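Local coordinates for protein beta-glucanase (Bacteroides thetaiotaomicron, PDB 6EUG) that probably cleaves O-glycosidic bonds, apparently beta-1,3-galactosidic ones in arabinogalactan, through this family 43 glycoside hydrolase domain of a longer protein, at residues A[102-113]-A[125-136]; A[41-49]-A[58-66]. All blocks are in the same frame, centred on the assembly; numbering follows the deposited sequence.

How the contacts relate
Contacts 1 and 2 are each part of a beta hairpin, in two of the four-stranded antiparallel sheets that form blades of this five-bladed beta-propeller, the fold of family 43. Their centres lie about 15 Å apart. Contact 2 comes wholly before contact 1 in the sequence. They meet beside the glucoimidazole pocket. Glu62 OE1 of contact 2 accepts a probable hydrogen bond from Arg111 N of contact 1, at 2.9 Å. Arg64 NH1 lies 3.4 Å from Glu110 OE2, a long and weak ion pair. Contact 1 supplies the ligand-pocket residues Glu110, Arg111 and Tyr136. Contact 2 adds these second-shell contacts from Glu62 and Arg64, and the Arg64 side chain is about 5 Å from the ligand.

Contact 1: residues A[102-113]-A[125-136]; sequences DIEKGCIMERPK and MWLHLELKGQGY. With GIM (glucoimidazole), chain B.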
loop_
_atom_site.group_PDB
_atom_site.type_symbol
_atom_site.label_atom_id
_atom_site.label_comp_id
_atom_site.label_asym_id
_atom_site.label_seq_id
_atom_site.Cartn_x
_atom_site.Cartn_y
_atom_site.Cartn_z
ATOM N N ASP A 102 19.115 5.737 7.792
ATOM C CA ASP A 102 17.833 6.017 7.122
ATOM C C ASP A 102 16.646 5.552 7.988
ATOM O O ASP A 102 15.613 6.228 8.014
ATOM C CB ASP A 102 17.736 5.315 5.732
ATOM C CG ASP A 102 18.512 6.028 4.613
ATOM O OD1 ASP A 102 19.204 7.059 4.870
ATOM O OD2 ASP A 102 18.426 5.522 3.437
ATOM N N ILE A 103 16.767 4.410 8.669
ATOM C CA ILE A 103 15.676 3.920 9.557
ATOM C C ILE A 103 15.942 4.091 11.059
ATOM O O ILE A 103 15.422 3.332 11.902
ATOM C CB ILE A 103 15.198 2.489 9.206
ATOM C CG1 ILE A 103 16.304 1.442 9.308
ATOM C CG2 ILE A 103 14.582 2.487 7.805
ATOM C CD1 ILE A 103 15.771 0.019 9.388
ATOM N N GLU A 104 16.720 5.112 11.409
ATOM C CA GLU A 104 16.970 5.431 12.818
ATOM C C GLU A 104 15.672 5.722 13.564
ATOM O O GLU A 104 14.700 6.265 12.973
ATOM C CB GLU A 104 17.957 6.592 12.954
ATOM C CG GLU A 104 17.478 7.960 12.539
ATOM C CD GLU A 104 18.585 8.987 12.697
ATOM O OE1 GLU A 104 18.797 9.713 11.695
ATOM O OE2 GLU A 104 19.256 9.008 13.793
ATOM N N LYS A 105 15.647 5.358 14.849
ATOM C CA LYS A 105 14.477 5.639 15.696
ATOM C C LYS A 105 14.097 7.126 15.577
ATOM O O LYS A 105 14.971 8.022 15.654
ATOM C CB LYS A 105 14.721 5.272 17.169
ATOM C CG LYS A 105 13.448 5.172 18.006
ATOM C CD LYS A 105 13.738 5.020 19.479
ATOM C CE LYS A 105 12.572 5.528 20.325
ATOM N NZ LYS A 105 11.785 4.364 20.736
ATOM N N GLY A 106 12.803 7.364 15.392
ATOM C CA GLY A 106 12.266 8.680 15.048
ATOM C C GLY A 106 11.790 8.790 13.611
ATOM O O GLY A 106 11.014 9.699 13.294
ATOM N N CYS A 107 12.246 7.879 12.733
ATOM C CA CYS A 107 11.707 7.811 11.350
ATOM C C CYS A 107 10.250 7.291 11.308
ATOM O O CYS A 107 9.768 6.625 12.237
ATOM C CB CYS A 107 12.626 6.962 10.463
ATOM S SG CYS A 107 12.431 5.177 10.705
ATOM N N ILE A 108 9.531 7.608 10.224
ATOM C CA ILE A 108 8.179 7.070 9.996
ATOM C C ILE A 108 8.292 5.842 9.077
ATOM O O ILE A 108 8.959 5.915 8.042
ATOM C CB ILE A 108 7.281 8.154 9.346
ATOM C CG1 ILE A 108 6.961 9.266 10.366
ATOM C CG2 ILE A 108 6.014 7.608 8.724
ATOM C CD1 ILE A 108 6.400 10.511 9.706
ATOM N N MET A 109 7.659 4.745 9.479
ATOM C CA MET A 109 7.614 3.504 8.720
ATOM C C MET A 109 6.142 3.105 8.595
ATOM O O MET A 109 5.506 2.777 9.607
ATOM C CB MET A 109 8.394 2.436 9.485
ATOM C CG MET A 109 9.888 2.718 9.597
ATOM S SD MET A 109 10.614 1.470 10.652
ATOM C CE MET A 109 12.042 0.913 9.737
ATOM N N GLU A 110 5.606 3.157 7.362
ATOM C CA GLU A 110 4.181 2.883 7.069
ATOM C C GLU A 110 3.931 1.891 5.922
ATOM O O GLU A 110 4.763 1.722 5.014
ATOM C CB GLU A 110 3.408 4.182 6.778
ATOM C CG GLU A 110 3.308 5.088 7.999
ATOM C CD GLU A 110 2.590 6.414 7.777
ATOM O OE1 GLU A 110 2.160 6.723 6.628
ATOM O OE2 GLU A 110 2.489 7.192 8.776
ATOM N N ARG A 111 2.797 1.211 6.037
ATOM C CA ARG A 111 2.241 0.385 4.977
ATOM C C ARG A 111 3.201 -0.672 4.440
ATOM O O ARG A 111 3.317 -0.869 3.234
ATOM C CB ARG A 111 1.604 1.266 3.881
ATOM C CG ARG A 111 0.392 2.053 4.359
ATOM C CD ARG A 111 -0.408 2.765 3.256
ATOM N NE ARG A 111 -1.499 3.542 3.855
ATOM C CZ ARG A 111 -2.676 3.047 4.263
ATOM N NH1 ARG A 111 -3.014 1.787 4.054
ATOM N NH2 ARG A 111 -3.580 3.847 4.853
ATOM N N PRO A 112 3.833 -1.448 5.355
ATOM C CA PRO A 112 4.725 -2.495 4.878
ATOM C C PRO A 112 4.033 -3.594 4.079
ATOM O O PRO A 112 2.870 -3.937 4.365
ATOM C CB PRO A 112 5.262 -3.101 6.182
ATOM C CG PRO A 112 4.090 -2.951 7.133
ATOM C CD PRO A 112 3.535 -1.587 6.792
ATOM N N LYS A 113 4.760 -4.179 3.144
ATOM C CA LYS A 113 4.312 -5.352 2.380
ATOM C C LYS A 113 5.495 -6.284 2.170
ATOM O O LYS A 113 6.611 -5.833 1.973
ATOM C CB LYS A 113 3.709 -4.968 1.018
ATOM C CG LYS A 113 2.606 -3.885 1.086
ATOM C CD LYS A 113 1.318 -4.450 1.681
ATOM C CE LYS A 113 0.278 -3.368 1.894
ATOM N NZ LYS A 113 0.675 -2.395 2.994
ATOM N N MET A 125 10.727 -7.178 1.776
ATOM C CA MET A 125 9.819 -6.156 2.361
ATOM C C MET A 125 10.045 -4.779 1.729
ATOM O O MET A 125 11.186 -4.303 1.649
ATOM C CB MET A 125 10.036 -6.042 3.873
ATOM C CG MET A 125 9.000 -5.198 4.608
ATOM S SD MET A 125 9.391 -4.954 6.361
ATOM C CE MET A 125 8.925 -6.550 7.059
ATOM N N TRP A 126 8.952 -4.152 1.271
ATOM C CA TRP A 126 8.975 -2.751 0.874
ATOM C C TRP A 126 8.057 -1.994 1.826
ATOM O O TRP A 126 7.062 -2.551 2.325
ATOM C CB TRP A 126 8.503 -2.556 -0.589
ATOM C CG TRP A 126 9.550 -2.967 -1.645
ATOM C CD1 TRP A 126 9.768 -4.212 -2.130
ATOM C CD2 TRP A 126 10.463 -2.102 -2.345
ATOM N NE1 TRP A 126 10.758 -4.192 -3.071
ATOM C CE2 TRP A 126 11.180 -2.907 -3.260
ATOM C CE3 TRP A 126 10.726 -0.730 -2.309
ATOM C CZ2 TRP A 126 12.188 -2.397 -4.087
ATOM C CZ3 TRP A 126 11.714 -0.215 -3.141
ATOM C CH2 TRP A 126 12.433 -1.058 -4.028
ATOM N N LEU A 127 8.394 -0.734 2.087
ATOM C CA LEU A 127 7.579 0.110 2.970
ATOM C C LEU A 127 7.744 1.592 2.618
ATOM O O LEU A 127 8.714 1.961 1.960
ATOM C CB LEU A 127 7.925 -0.184 4.432
ATOM C CG LEU A 127 9.380 0.116 4.802
ATOM C CD1 LEU A 127 9.437 0.772 6.164
ATOM C CD2 LEU A 127 10.279 -1.114 4.774
ATOM N N HIS A 128 6.806 2.425 3.091
ATOM C CA HIS A 128 6.884 3.892 3.019
ATOM C C HIS A 128 7.748 4.392 4.162
ATOM O O HIS A 128 7.462 4.102 5.295
ATOM C CB HIS A 128 5.444 4.438 3.112
ATOM C CG HIS A 128 5.318 5.939 3.201
ATOM N ND1 HIS A 128 4.139 6.544 3.598
ATOM C CD2 HIS A 128 6.193 6.948 2.946
ATOM C CE1 HIS A 128 4.311 7.855 3.617
ATOM N NE2 HIS A 128 5.543 8.128 3.217
ATOM N N LEU A 129 8.834 5.107 3.823
ATOM C CA LEU A 129 9.750 5.704 4.787
ATOM C C LEU A 129 9.749 7.234 4.690
ATOM O O LEU A 129 9.822 7.781 3.594
ATOM C CB LEU A 129 11.189 5.206 4.542
ATOM C CG LEU A 129 12.294 5.764 5.471
ATOM C CD1 LEU A 129 12.109 5.300 6.913
ATOM C CD2 LEU A 129 13.661 5.334 4.966
ATOM N N GLU A 130 9.698 7.918 5.848
ATOM C CA GLU A 130 10.031 9.324 5.955
ATOM C C GLU A 130 11.162 9.459 6.998
ATOM O O GLU A 130 11.092 8.901 8.112
ATOM C CB GLU A 130 8.822 10.176 6.364
ATOM C CG GLU A 130 7.582 10.057 5.467
ATOM C CD GLU A 130 7.674 10.719 4.103
ATOM O OE1 GLU A 130 8.609 11.525 3.877
ATOM O OE2 GLU A 130 6.762 10.478 3.254
ATOM N N LEU A 131 12.214 10.173 6.597
ATOM C CA LEU A 131 13.406 10.341 7.413
ATOM C C LEU A 131 13.104 11.130 8.696
ATOM O O LEU A 131 12.249 12.022 8.705
ATOM C CB LEU A 131 14.519 11.022 6.612
ATOM C CG LEU A 131 15.007 10.357 5.316
ATOM C CD1 LEU A 131 16.007 11.243 4.570
ATOM C CD2 LEU A 131 15.621 9.000 5.604
ATOM N N LYS A 132 13.770 10.736 9.776
ATOM C CA LYS A 132 13.644 11.388 11.083
ATOM C C LYS A 132 13.758 12.884 10.958
ATOM O O LYS A 132 14.682 13.398 10.320
ATOM C CB LYS A 132 14.749 10.863 12.037
ATOM C CG LYS A 132 14.814 11.562 13.400
ATOM C CD LYS A 132 15.928 11.053 14.309
ATOM C CE LYS A 132 15.886 11.771 15.671
ATOM N NZ LYS A 132 17.084 11.469 16.496
ATOM N N GLY A 133 12.798 13.569 11.567
ATOM C CA GLY A 133 12.814 15.019 11.688
ATOM C C GLY A 133 12.391 15.802 10.462
ATOM O O GLY A 133 12.460 17.038 10.493
ATOM N N GLN A 134 12.000 15.104 9.379
ATOM C CA GLN A 134 11.665 15.748 8.105
ATOM C C GLN A 134 10.172 15.718 7.748
ATOM O O GLN A 134 9.794 16.017 6.609
ATOM C CB GLN A 134 12.551 15.170 6.963
ATOM C CG GLN A 134 14.032 15.303 7.283
ATOM C CD GLN A 134 14.951 15.161 6.082
ATOM O OE1 GLN A 134 14.664 15.650 4.991
ATOM N NE2 GLN A 134 16.081 14.494 6.287
ATOM N N GLY A 135 9.308 15.403 8.715
ATOM C CA GLY A 135 7.857 15.318 8.456
ATOM C C GLY A 135 7.547 14.262 7.380
ATOM O O GLY A 135 8.109 13.181 7.387
ATOM N N TYR A 136 6.665 14.590 6.450
ATOM C CA TYR A 136 6.391 13.725 5.282
ATOM C C TYR A 136 7.058 14.259 3.965
ATOM O O TYR A 136 6.696 13.856 2.857
ATOM C CB TYR A 136 4.861 13.510 5.119
ATOM C CG TYR A 136 4.233 12.529 6.114
ATOM C CD1 TYR A 136 3.775 12.961 7.351
ATOM C CD2 TYR A 136 4.068 11.179 5.797
ATOM C CE1 TYR A 136 3.200 12.085 8.270
ATOM C CE2 TYR A 136 3.502 10.290 6.712
ATOM C CZ TYR A 136 3.050 10.755 7.954
ATOM O OH TYR A 136 2.480 9.916 8.902
HETATM C C1 GIM B . -2.754 8.907 5.146
HETATM C C2 GIM B . -2.213 7.568 4.824
HETATM N N10 GIM B . -2.565 9.582 6.294
HETATM C C3 GIM B . -1.729 6.881 6.114
HETATM C C4 GIM B . -0.918 7.904 6.964
HETATM C C5 GIM B . -1.833 9.031 7.468
HETATM C C6 GIM B . -1.080 10.124 8.224
HETATM C C7 GIM B . -3.775 10.841 4.928
HETATM C C8 GIM B . -3.206 10.777 6.184
HETATM N N1 GIM B . -3.487 9.677 4.303
HETATM O O3 GIM B . -0.880 5.765 5.805
HETATM O O2 GIM B . -3.187 6.864 4.007
HETATM O O4 GIM B . 0.218 8.472 6.263
HETATM O O6 GIM B . -0.243 10.859 7.336
HETATM O O HOH W 1 15.678 8.562 9.486
HETATM O O HOH W 2 17.672 8.116 16.265
HETATM O O HOH W 3 1.666 5.355 4.113
#
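Glu110 has CG anti to its carbonyl carbon (chi1 -66°) and an extended chain, which carries its carboxylate to Tyr136 and glucoimidazole. Tyr136 OH donates to Glu110 OE2 at 2.7 Å, on the syn side and tilted 23° from the carboxylate plane. Ring and carboxylate planes are 52° apart. Glu110 OE1 accepts from ligand O4 at 2.6 Å and, at longer range, from ligand O3. A water joins Glu110 OE1, His128 ND1 and ligand O3. His128 NE2 donates to Glu130 OE2 at 2.6 Å; this bond and the water, both near the ring plane, probably set the imidazole rotation. Ile108 CD1 makes a CH-pi contact over one Tyr136 ring face, 4.0 Å from the centroid. Arg111 NH2 donates to ligand O2 at 3.2 Å, and its NE bonds weakly to O3. Glu110, Arg111 and Tyr136 thus line the glucoimidazole pocket at an antiparallel hairpin. Paired backbone bonds join Ile108 with Glu130 and Glu110 with His128. A beta bulge precedes the Lys113-Trp126 pair. On the face opposite Glu110 and His128, Met109 meets Leu129; it also touches Leu127. Strand 122-130 pairs on its other side with strand 140-146. Trp126 and Lys113 reach strand 215-219; Glu110, Pro112 and Met125 touch strand 56-62.

Contact 2: residues A[41-49]-A[58-66]; sequences NVINAHGGG and YWFGEHRPA
This contact belongs to the first hairpin of the beta-propeller, strands 48-53 and 56-62, and to the chain leading into and out of it. Asn44 uses both ends of its amide on one residue. Asn44 OD1 accepts from Arg64 N at 2.9 Å in a nearly straight bond (173° at the hydrogen). Asn44 ND2 donates to Arg64 O at 3.1 Å. Asn44 ND2 also sits over the centre of one face of the His63 ring, 3.5 Å above the plane. Trp59 has CG anti to its backbone N (chi1 179°), and one indole face takes two CH-pi contacts. Ala45 CB is 3.8 Å from the centroid of the Trp59 five-membered ring, and Ile43 CG2 lies over the six-membered ring. Trp59 NE1 gives a weak bond to Ala45 O. His46 and Glu62 exchange two straight backbone bonds. A beta bulge follows, and Gly49 then pairs with Phe60. Within 58-66, Arg64 NE and Arg64 NH1 both bond to Glu62 OE2, from above one face of the carboxylate plane. This side-on salt bridge ties the Arg64 side chain near the ligand pocket. Strand 56-62 pairs on with strand 74-80, and Phe60 and Glu62 touch strand 108-117 of the next sheet.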
loop_
_atom_site.group_PDB
_atom_site.type_symbol
_atom_site.label_atom_id
_atom_site.label_comp_id
_atom_site.label_asym_id
_atom_site.label_seq_id
_atom_site.Cartn_x
_atom_site.Cartn_y
_atom_site.Cartn_z
ATOM N N ASN A 41 -2.675 -10.293 24.197
ATOM C CA ASN A 41 -2.289 -8.887 23.951
ATOM C C ASN A 41 -2.945 -8.368 22.670
ATOM O O ASN A 41 -3.088 -9.105 21.693
ATOM C CB ASN A 41 -0.761 -8.755 23.848
ATOM C CG ASN A 41 -0.057 -9.104 25.161
ATOM O OD1 ASN A 41 0.967 -9.815 25.178
ATOM N ND2 ASN A 41 -0.619 -8.636 26.264
ATOM N N VAL A 42 -3.358 -7.104 22.677
ATOM C CA VAL A 42 -3.997 -6.504 21.487
ATOM C C VAL A 42 -3.069 -6.624 20.250
ATOM O O VAL A 42 -1.860 -6.371 20.348
ATOM C CB VAL A 42 -4.422 -5.033 21.772
ATOM C CG1 VAL A 42 -4.904 -4.335 20.498
ATOM C CG2 VAL A 42 -5.546 -5.011 22.815
ATOM N N ILE A 43 -3.622 -7.051 19.105
ATOM C CA ILE A 43 -2.841 -7.176 17.867
ATOM C C ILE A 43 -2.515 -5.777 17.358
ATOM O O ILE A 43 -3.422 -4.952 17.197
ATOM C CB ILE A 43 -3.582 -8.008 16.771
ATOM C CG1 ILE A 43 -3.781 -9.464 17.282
ATOM C CG2 ILE A 43 -2.818 -7.960 15.444
ATOM C CD1 ILE A 43 -4.586 -10.383 16.366
ATOM N N ASN A 44 -1.235 -5.539 17.072
ATOM C CA ASN A 44 -0.703 -4.237 16.654
ATOM C C ASN A 44 0.021 -4.404 15.309
ATOM O O ASN A 44 1.222 -4.621 15.273
ATOM C CB ASN A 44 0.223 -3.708 17.783
ATOM C CG ASN A 44 0.597 -2.231 17.633
ATOM O OD1 ASN A 44 0.227 -1.561 16.659
ATOM N ND2 ASN A 44 1.287 -1.700 18.654
ATOM N N ALA A 45 -0.749 -4.310 14.204
ATOM C CA ALA A 45 -0.274 -4.560 12.844
ATOM C C ALA A 45 -1.147 -3.783 11.854
ATOM O O ALA A 45 -1.907 -4.358 11.057
ATOM C CB ALA A 45 -0.294 -6.036 12.503
ATOM N N HIS A 46 -0.963 -2.467 11.879
ATOM C CA HIS A 46 -1.829 -1.530 11.104
ATOM C C HIS A 46 -1.240 -1.262 9.684
ATOM O O HIS A 46 -0.037 -1.403 9.455
ATOM C CB HIS A 46 -2.035 -0.227 11.936
ATOM C CG HIS A 46 -2.413 -0.475 13.367
ATOM N ND1 HIS A 46 -3.725 -0.638 13.800
ATOM C CD2 HIS A 46 -1.633 -0.712 14.452
ATOM C CE1 HIS A 46 -3.725 -0.921 15.091
ATOM N NE2 HIS A 46 -2.472 -1.009 15.504
ATOM N N GLY A 47 -2.078 -0.864 8.729
ATOM C CA GLY A 47 -1.624 -0.670 7.355
ATOM C C GLY A 47 -0.971 -1.917 6.766
ATOM O O GLY A 47 -0.010 -1.823 5.994
ATOM N N GLY A 48 -1.504 -3.087 7.125
ATOM C CA GLY A 48 -0.779 -4.344 6.924
ATOM C C GLY A 48 -1.053 -5.082 5.623
ATOM O O GLY A 48 -1.684 -4.570 4.688
ATOM N N GLY A 49 -0.483 -6.266 5.556
ATOM C CA GLY A 49 -0.733 -7.244 4.489
ATOM C C GLY A 49 -0.263 -8.623 4.917
ATOM O O GLY A 49 0.411 -8.738 5.946
ATOM N N TYR A 58 1.510 -15.237 7.498
ATOM C CA TYR A 58 2.241 -14.151 8.181
ATOM C C TYR A 58 1.609 -12.798 7.868
ATOM O O TYR A 58 1.438 -12.461 6.702
ATOM C CB TYR A 58 3.717 -14.186 7.778
ATOM C CG TYR A 58 4.395 -15.469 8.205
ATOM C CD1 TYR A 58 4.357 -16.620 7.401
ATOM C CD2 TYR A 58 5.057 -15.561 9.411
ATOM C CE1 TYR A 58 4.973 -17.807 7.810
ATOM C CE2 TYR A 58 5.674 -16.744 9.811
ATOM C CZ TYR A 58 5.623 -17.871 9.017
ATOM O OH TYR A 58 6.213 -19.083 9.431
ATOM N N TRP A 59 1.283 -12.058 8.938
ATOM C CA TRP A 59 0.650 -10.724 8.897
ATOM C C TRP A 59 1.690 -9.713 9.363
ATOM O O TRP A 59 2.157 -9.808 10.480
ATOM C CB TRP A 59 -0.560 -10.728 9.817
ATOM C CG TRP A 59 -1.385 -9.442 9.967
ATOM C CD1 TRP A 59 -1.151 -8.203 9.399
ATOM C CD2 TRP A 59 -2.567 -9.290 10.775
ATOM N NE1 TRP A 59 -2.146 -7.314 9.800
ATOM C CE2 TRP A 59 -3.001 -7.953 10.656
ATOM C CE3 TRP A 59 -3.291 -10.161 11.616
ATOM C CZ2 TRP A 59 -4.120 -7.461 11.350
ATOM C CZ3 TRP A 59 -4.408 -9.691 12.283
ATOM C CH2 TRP A 59 -4.824 -8.350 12.152
ATOM N N PHE A 60 2.132 -8.838 8.462
ATOM C CA PHE A 60 3.034 -7.721 8.777
ATOM C C PHE A 60 2.284 -6.408 8.859
ATOM O O PHE A 60 1.382 -6.163 8.029
ATOM C CB PHE A 60 4.140 -7.604 7.718
ATOM C CG PHE A 60 4.866 -8.897 7.440
ATOM C CD1 PHE A 60 4.368 -9.840 6.512
ATOM C CD2 PHE A 60 6.020 -9.241 8.187
ATOM C CE1 PHE A 60 5.032 -11.046 6.290
ATOM C CE2 PHE A 60 6.683 -10.438 7.957
ATOM C CZ PHE A 60 6.183 -11.345 7.013
ATOM N N GLY A 61 2.659 -5.529 9.810
ATOM C CA GLY A 61 2.033 -4.200 9.869
ATOM C C GLY A 61 2.816 -3.232 10.761
ATOM O O GLY A 61 3.821 -3.612 11.417
ATOM N N GLU A 62 2.325 -1.993 10.802
ATOM C CA GLU A 62 2.902 -0.905 11.632
ATOM C C GLU A 62 2.659 -1.188 13.116
ATOM O O GLU A 62 1.514 -1.532 13.514
ATOM C CB GLU A 62 2.215 0.404 11.296
ATOM C CG GLU A 62 2.262 0.816 9.842
ATOM C CD GLU A 62 1.124 1.736 9.420
ATOM O OE1 GLU A 62 1.082 2.081 8.220
ATOM O OE2 GLU A 62 0.289 2.134 10.289
ATOM N N HIS A 63 3.719 -1.111 13.931
ATOM C CA HIS A 63 3.566 -1.061 15.376
ATOM C C HIS A 63 3.286 0.412 15.753
ATOM O O HIS A 63 4.144 1.278 15.574
ATOM C CB HIS A 63 4.838 -1.599 16.063
ATOM C CG HIS A 63 4.761 -1.636 17.539
ATOM N ND1 HIS A 63 4.692 -0.493 18.309
ATOM C CD2 HIS A 63 4.840 -2.678 18.407
ATOM C CE1 HIS A 63 4.705 -0.837 19.586
ATOM N NE2 HIS A 63 4.762 -2.152 19.673
ATOM N N ARG A 64 2.054 0.694 16.175
ATOM C CA ARG A 64 1.640 2.039 16.501
ATOM C C ARG A 64 1.648 2.268 18.009
ATOM O O ARG A 64 1.323 1.354 18.775
ATOM C CB ARG A 64 0.240 2.373 15.939
ATOM C CG ARG A 64 0.150 2.510 14.415
ATOM C CD ARG A 64 0.829 3.764 13.887
ATOM N NE ARG A 64 0.604 3.923 12.454
ATOM C CZ ARG A 64 0.720 5.068 11.780
ATOM N NH1 ARG A 64 0.469 5.090 10.477
ATOM N NH2 ARG A 64 1.047 6.205 12.401
ATOM N N PRO A 65 1.903 3.526 18.428
ATOM C CA PRO A 65 1.864 3.930 19.823
ATOM C C PRO A 65 0.426 4.224 20.330
ATOM O O PRO A 65 -0.485 4.494 19.529
ATOM C CB PRO A 65 2.741 5.186 19.808
ATOM C CG PRO A 65 2.484 5.815 18.520
ATOM C CD PRO A 65 2.366 4.640 17.562
ATOM N N ALA A 66 0.236 4.186 21.655
ATOM C CA ALA A 66 -1.045 4.519 22.301
ATOM C C ALA A 66 -1.279 6.017 22.348
ATOM O O ALA A 66 -2.434 6.446 22.424
ATOM C CB ALA A 66 -1.115 3.947 23.715
#